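Local coordinates for histidine--tRNA ligase (Staphylococcus aureus, PDB 1QE0), which catalyses the ATP-dependent attachment of histidine to tRNA(His), releasing AMP and diphosphate, and works as a homodimeric class II aminoacyl-tRNA synthetase, at residues L161-V166 and I247-D252; E268-N273 and I280-G285. One frame throughout, in Å; residues are numbered along the deposited sequence.

Contact 1 of 2, residues L161-V166 and I247-D252; sequences LVINSV and IPYTED. Unlike the reference sequence in segment 247-252: Thr250 (reference Ile).
Val162 and Ile163 pair with Thr250 and Glu251 as parallel strands, the two ends of a beta-alpha-beta crossover whose long connection includes helix 231-245. The ladder is built from main-chain groups. Thr250 N donates to Leu161 O at 2.8 Å, and the hydroxyl of Thr250 adds a weak bond, OG1 standing 3.5 Å from the same Leu161 O. Thr250 O is in turn gripped by Ile163 N at 2.8 Å, and Ile163 O receives Asp252 N at 3.0 Å. Each of these acceptors also meets a CA-H group: Leu161 O that of Tyr249, Thr250 O that of Val162, and Ile163 O that of Glu251. The main chain of Asn164 turns the other way and bonds to Ala266 of strand 265-272, giving strand 159-165 a neighbour along both edges.

The acidic side chains find their partners beyond the ladder. Glu251 OE1 is held by the hydroxyl of Tyr235 and by a salt bridge to Lys239, both on helix 231-245, while Asp252 OD1 accepts the amide of Asn254. On the face bearing Val162 and Thr250, Val162 CG1 lies against Asp252 CB, and Val162 CG2 approaches Thr250 CB at 4.1 Å. The face bearing Ile163 and Glu251 looks to helix 231-245, where Tyr235 and Lys239 also touch Ile163. There Ile163 CG1 and Tyr249 CG both sit between the backbone N and the carbonyl carbon of their own residues (chi1 66° and 65°), and the two side chains meet at an oblique angle, with Ile163 CD1 3.7 Å from Tyr249 CD1.

Contact 2 of 2, residues E268-N273 and I280-G285; sequences ELMMDN and ITTLCG
With CG anti to its backbone N (chi1 156°) and the chain folded at the next two torsions, Met271 sets CB and CE against Leu283, CE lying 3.4 Å from Leu283 CD2. On the other face Met270, bent at its last torsion, runs side by side with Thr282 and brings CE to 3.2 Å from Thr282 OG1. Glu268 CG lies against Thr282 CG2, and at the other end of this face Ile280 CD1 lies 3.6 Å from Asp272 OD2; the other oxygen of that carboxylate, OD1, forms a salt bridge with Lys160.

Four backbone bonds hold the antiparallel pair. Met271 and Thr281 exchange two: Met271 N to Thr281 O at 2.9 Å and Thr281 N to Met271 O at 3.1 Å. Leu269 faces two residues at once, its N donating to Cys284 O at 2.9 Å and its O accepting Leu283 N, also at 2.9 Å. Leu283 has helix-like backbone angles (phi -83°, psi -44°), which accommodate the extra residue on strand 280-290 as the register shifts by one. This is a classic beta bulge, set in the hairpin of strands 265-272 and 280-290 in the class II catalytic sheet.

In the fold
Contacts 1 and 2 lie in one sheet, their centres 12 Å apart, and meet where strand 159-165 runs antiparallel to strand 265-272. A probable hydrogen bond joins Val162 O to Glu268 N at 2.8 Å, and Val162 CG2 packs on Met270 CG at 3.9 Å. The strands thus follow one another as 250-251, 159-165, 265-272 and 280-290, with 302-309 next, bonded to the hairpin through Gly285 and Ala307. Strand 302-309 and helix 310-319 are consistent with motif 3 of class II synthetases, whose antiparallel sheet carries the active site; in strand order contact 2 is the nearer to this probable motif 3 strand. The enzyme is in its apo form.

Contact 1 of 2, residues L161-V166 and I247-D252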
loop_
_atom_site.group_PDB
_atom_site.type_symbol
_atom_site.label_atom_id
_atom_site.label_comp_id
_atom_site.label_asym_id
_atom_site.label_seq_id
_atom_site.Cartn_x
_atom_site.Cartn_y
_atom_site.Cartn_z
ATOM N N LEU A 161 -7.944 15.729 -19.183
ATOM C CA LEU A 161 -8.218 14.365 -19.647
ATOM C C LEU A 161 -8.291 14.350 -21.167
ATOM O O LEU A 161 -9.024 15.106 -21.765
ATOM C CB LEU A 161 -9.521 13.837 -19.005
ATOM C CG LEU A 161 -10.185 12.470 -19.252
ATOM C CD1 LEU A 161 -9.449 11.681 -20.288
ATOM C CD2 LEU A 161 -10.267 11.676 -17.976
ATOM N N VAL A 162 -7.528 13.458 -21.769
ATOM C CA VAL A 162 -7.449 13.316 -23.196
ATOM C C VAL A 162 -7.810 11.880 -23.555
ATOM O O VAL A 162 -7.202 10.937 -23.047
ATOM C CB VAL A 162 -6.030 13.621 -23.638
ATOM C CG1 VAL A 162 -5.893 13.482 -25.116
ATOM C CG2 VAL A 162 -5.640 15.007 -23.179
ATOM N N ILE A 163 -8.802 11.721 -24.433
ATOM C CA ILE A 163 -9.289 10.405 -24.863
ATOM C C ILE A 163 -9.276 10.244 -26.382
ATOM O O ILE A 163 -9.123 11.206 -27.113
ATOM C CB ILE A 163 -10.727 10.171 -24.394
ATOM C CG1 ILE A 163 -11.651 11.144 -25.085
ATOM C CG2 ILE A 163 -10.856 10.394 -22.893
ATOM C CD1 ILE A 163 -13.093 10.944 -24.696
ATOM N N ASN A 164 -9.445 9.013 -26.838
ATOM C CA ASN A 164 -9.474 8.662 -28.246
ATOM C C ASN A 164 -10.004 7.220 -28.326
ATOM O O ASN A 164 -10.153 6.529 -27.314
ATOM C CB ASN A 164 -8.067 8.740 -28.886
ATOM C CG ASN A 164 -8.088 8.418 -30.405
ATOM O OD1 ASN A 164 -7.164 7.808 -30.983
ATOM N ND2 ASN A 164 -9.182 8.800 -31.040
ATOM N N SER A 165 -10.310 6.769 -29.531
ATOM C CA SER A 165 -10.793 5.432 -29.710
ATOM C C SER A 165 -10.144 4.850 -30.918
ATOM O O SER A 165 -10.105 5.481 -31.957
ATOM C CB SER A 165 -12.272 5.436 -29.952
ATOM O OG SER A 165 -12.679 4.110 -30.247
ATOM N N VAL A 166 -9.684 3.621 -30.797
ATOM C CA VAL A 166 -9.057 2.947 -31.902
ATOM C C VAL A 166 -9.997 1.855 -32.420
ATOM O O VAL A 166 -9.567 0.862 -33.004
ATOM C CB VAL A 166 -7.684 2.403 -31.472
ATOM C CG1 VAL A 166 -6.676 3.555 -31.397
ATOM C CG2 VAL A 166 -7.792 1.768 -30.103
ATOM N N ILE A 247 -17.653 15.622 -16.979
ATOM C CA ILE A 247 -16.212 15.459 -17.007
ATOM C C ILE A 247 -15.731 16.041 -18.332
ATOM O O ILE A 247 -16.280 15.760 -19.382
ATOM C CB ILE A 247 -15.846 13.985 -16.843
ATOM C CG1 ILE A 247 -16.340 13.531 -15.460
ATOM C CG2 ILE A 247 -14.354 13.783 -17.036
ATOM C CD1 ILE A 247 -16.356 12.038 -15.218
ATOM N N PRO A 248 -14.821 17.006 -18.266
ATOM C CA PRO A 248 -14.315 17.613 -19.487
ATOM C C PRO A 248 -13.232 16.722 -20.066
ATOM O O PRO A 248 -12.508 16.078 -19.301
ATOM C CB PRO A 248 -13.738 18.937 -18.983
ATOM C CG PRO A 248 -14.399 19.162 -17.652
ATOM C CD PRO A 248 -14.388 17.778 -17.096
ATOM N N TYR A 249 -13.111 16.710 -21.397
ATOM C CA TYR A 249 -12.138 15.887 -22.079
ATOM C C TYR A 249 -11.724 16.478 -23.416
ATOM O O TYR A 249 -12.482 17.196 -24.069
ATOM C CB TYR A 249 -12.738 14.526 -22.345
ATOM C CG TYR A 249 -13.883 14.594 -23.293
ATOM C CD1 TYR A 249 -13.666 14.568 -24.659
ATOM C CD2 TYR A 249 -15.186 14.700 -22.830
ATOM C CE1 TYR A 249 -14.715 14.647 -25.558
ATOM C CE2 TYR A 249 -16.256 14.778 -23.719
ATOM C CZ TYR A 249 -16.012 14.750 -25.090
ATOM O OH TYR A 249 -17.054 14.807 -25.993
ATOM N N THR A 250 -10.558 16.066 -23.875
ATOM C CA THR A 250 -10.024 16.528 -25.131
ATOM C C THR A 250 -9.841 15.272 -25.976
ATOM O O THR A 250 -9.270 14.282 -25.522
ATOM C CB THR A 250 -8.628 17.247 -24.944
ATOM O OG1 THR A 250 -8.570 17.939 -23.685
ATOM C CG2 THR A 250 -8.404 18.276 -26.050
ATOM N N GLU A 251 -10.364 15.298 -27.193
ATOM C CA GLU A 251 -10.212 14.166 -28.091
ATOM C C GLU A 251 -8.926 14.309 -28.891
ATOM O O GLU A 251 -8.797 15.188 -29.701
ATOM C CB GLU A 251 -11.385 14.106 -29.038
ATOM C CG GLU A 251 -12.699 14.221 -28.340
ATOM C CD GLU A 251 -13.844 13.904 -29.251
ATOM O OE1 GLU A 251 -13.741 12.918 -30.010
ATOM O OE2 GLU A 251 -14.849 14.633 -29.220
ATOM N N ASP A 252 -7.954 13.466 -28.665
ATOM C CA ASP A 252 -6.742 13.610 -29.420
ATOM C C ASP A 252 -6.662 12.458 -30.362
ATOM O O ASP A 252 -6.085 11.428 -30.032
ATOM C CB ASP A 252 -5.540 13.607 -28.481
ATOM C CG ASP A 252 -4.201 13.669 -29.207
ATOM O OD1 ASP A 252 -4.146 13.794 -30.452
ATOM O OD2 ASP A 252 -3.185 13.585 -28.493
#

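Contact 2 of 2, residues E268-N273 and I280-G285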
loop_
_atom_site.group_PDB
_atom_site.type_symbol
_atom_site.label_atom_id
_atom_site.label_comp_id
_atom_site.label_asym_id
_atom_site.label_seq_id
_atom_site.Cartn_x
_atom_site.Cartn_y
_atom_site.Cartn_z
ATOM N N GLU A 268 -5.429 9.589 -21.399
ATOM C CA GLU A 268 -4.246 10.054 -20.724
ATOM C C GLU A 268 -4.716 11.239 -19.931
ATOM O O GLU A 268 -5.520 12.015 -20.443
ATOM C CB GLU A 268 -3.240 10.489 -21.749
ATOM C CG GLU A 268 -1.992 9.704 -21.611
ATOM C CD GLU A 268 -0.978 10.007 -22.681
ATOM O OE1 GLU A 268 -0.346 9.035 -23.159
ATOM O OE2 GLU A 268 -0.801 11.199 -23.033
ATOM N N LEU A 269 -4.344 11.307 -18.652
ATOM C CA LEU A 269 -4.737 12.423 -17.794
ATOM C C LEU A 269 -3.497 13.270 -17.793
ATOM O O LEU A 269 -2.378 12.743 -17.669
ATOM C CB LEU A 269 -5.017 11.984 -16.357
ATOM C CG LEU A 269 -6.090 12.776 -15.592
ATOM C CD1 LEU A 269 -6.060 12.495 -14.143
ATOM C CD2 LEU A 269 -5.924 14.225 -15.772
ATOM N N MET A 270 -3.655 14.569 -17.998
ATOM C CA MET A 270 -2.470 15.393 -17.991
ATOM C C MET A 270 -2.549 16.639 -17.144
ATOM O O MET A 270 -3.626 17.117 -16.777
ATOM C CB MET A 270 -1.934 15.664 -19.408
ATOM C CG MET A 270 -2.755 15.085 -20.546
ATOM S SD MET A 270 -1.772 14.922 -22.037
ATOM C CE MET A 270 -0.605 13.729 -21.495
ATOM N N MET A 271 -1.360 17.021 -16.700
ATOM C CA MET A 271 -1.119 18.148 -15.832
ATOM C C MET A 271 -0.407 19.210 -16.607
ATOM O O MET A 271 0.628 18.968 -17.255
ATOM C CB MET A 271 -0.234 17.677 -14.664
ATOM C CG MET A 271 0.623 18.722 -13.930
ATOM S SD MET A 271 -0.117 19.369 -12.403
ATOM C CE MET A 271 -1.285 18.127 -12.013
ATOM N N ASP A 272 -1.020 20.376 -16.588
ATOM C CA ASP A 272 -0.458 21.536 -17.227
ATOM C C ASP A 272 0.319 22.195 -16.091
ATOM O O ASP A 272 -0.284 22.677 -15.115
ATOM C CB ASP A 272 -1.571 22.491 -17.693
ATOM C CG ASP A 272 -2.374 21.950 -18.862
ATOM O OD1 ASP A 272 -3.624 22.089 -18.834
ATOM O OD2 ASP A 272 -1.749 21.421 -19.812
ATOM N N ASN A 273 1.643 22.129 -16.153
ATOM C CA ASN A 273 2.449 22.772 -15.129
ATOM C C ASN A 273 3.785 23.244 -15.677
ATOM O O ASN A 273 4.669 22.436 -15.949
ATOM C CB ASN A 273 2.646 21.870 -13.914
ATOM C CG ASN A 273 3.067 22.650 -12.683
ATOM O OD1 ASN A 273 4.192 23.177 -12.633
ATOM N ND2 ASN A 273 2.165 22.756 -11.693
ATOM N N ILE A 280 4.291 20.253 -19.742
ATOM C CA ILE A 280 3.199 19.316 -19.572
ATOM C C ILE A 280 3.719 17.967 -19.168
ATOM O O ILE A 280 4.865 17.606 -19.498
ATOM C CB ILE A 280 2.327 19.217 -20.850
ATOM C CG1 ILE A 280 0.994 18.564 -20.534
ATOM C CG2 ILE A 280 3.019 18.437 -21.936
ATOM C CD1 ILE A 280 -0.052 18.844 -21.579
ATOM N N THR A 281 2.897 17.256 -18.396
ATOM C CA THR A 281 3.229 15.912 -17.931
ATOM C C THR A 281 1.992 15.047 -17.937
ATOM O O THR A 281 0.868 15.513 -17.714
ATOM C CB THR A 281 3.855 15.887 -16.479
ATOM O OG1 THR A 281 5.132 16.517 -16.497
ATOM C CG2 THR A 281 4.082 14.458 -15.990
ATOM N N THR A 282 2.219 13.781 -18.230
ATOM C CA THR A 282 1.165 12.806 -18.239
ATOM C C THR A 282 1.204 12.243 -16.840
ATOM O O THR A 282 2.230 11.739 -16.390
ATOM C CB THR A 282 1.499 11.692 -19.178
ATOM O OG1 THR A 282 1.978 12.256 -20.397
ATOM C CG2 THR A 282 0.285 10.856 -19.442
ATOM N N LEU A 283 0.107 12.404 -16.125
ATOM C CA LEU A 283 0.016 11.901 -14.776
ATOM C C LEU A 283 -0.358 10.391 -14.764
ATOM O O LEU A 283 0.257 9.575 -14.055
ATOM C CB LEU A 283 -1.041 12.734 -14.048
ATOM C CG LEU A 283 -0.595 13.725 -12.985
ATOM C CD1 LEU A 283 0.765 14.241 -13.297
ATOM C CD2 LEU A 283 -1.589 14.841 -12.896
ATOM N N CYS A 284 -1.332 10.037 -15.608
ATOM C CA CYS A 284 -1.867 8.689 -15.710
ATOM C C CYS A 284 -2.257 8.339 -17.135
ATOM O O CYS A 284 -2.472 9.220 -17.956
ATOM C CB CYS A 284 -3.106 8.613 -14.840
ATOM S SG CYS A 284 -4.042 7.143 -15.075
ATOM N N GLY A 285 -2.413 7.052 -17.411
ATOM C CA GLY A 285 -2.795 6.599 -18.748
ATOM C C GLY A 285 -3.351 5.171 -18.790
ATOM O O GLY A 285 -3.068 4.356 -17.901
#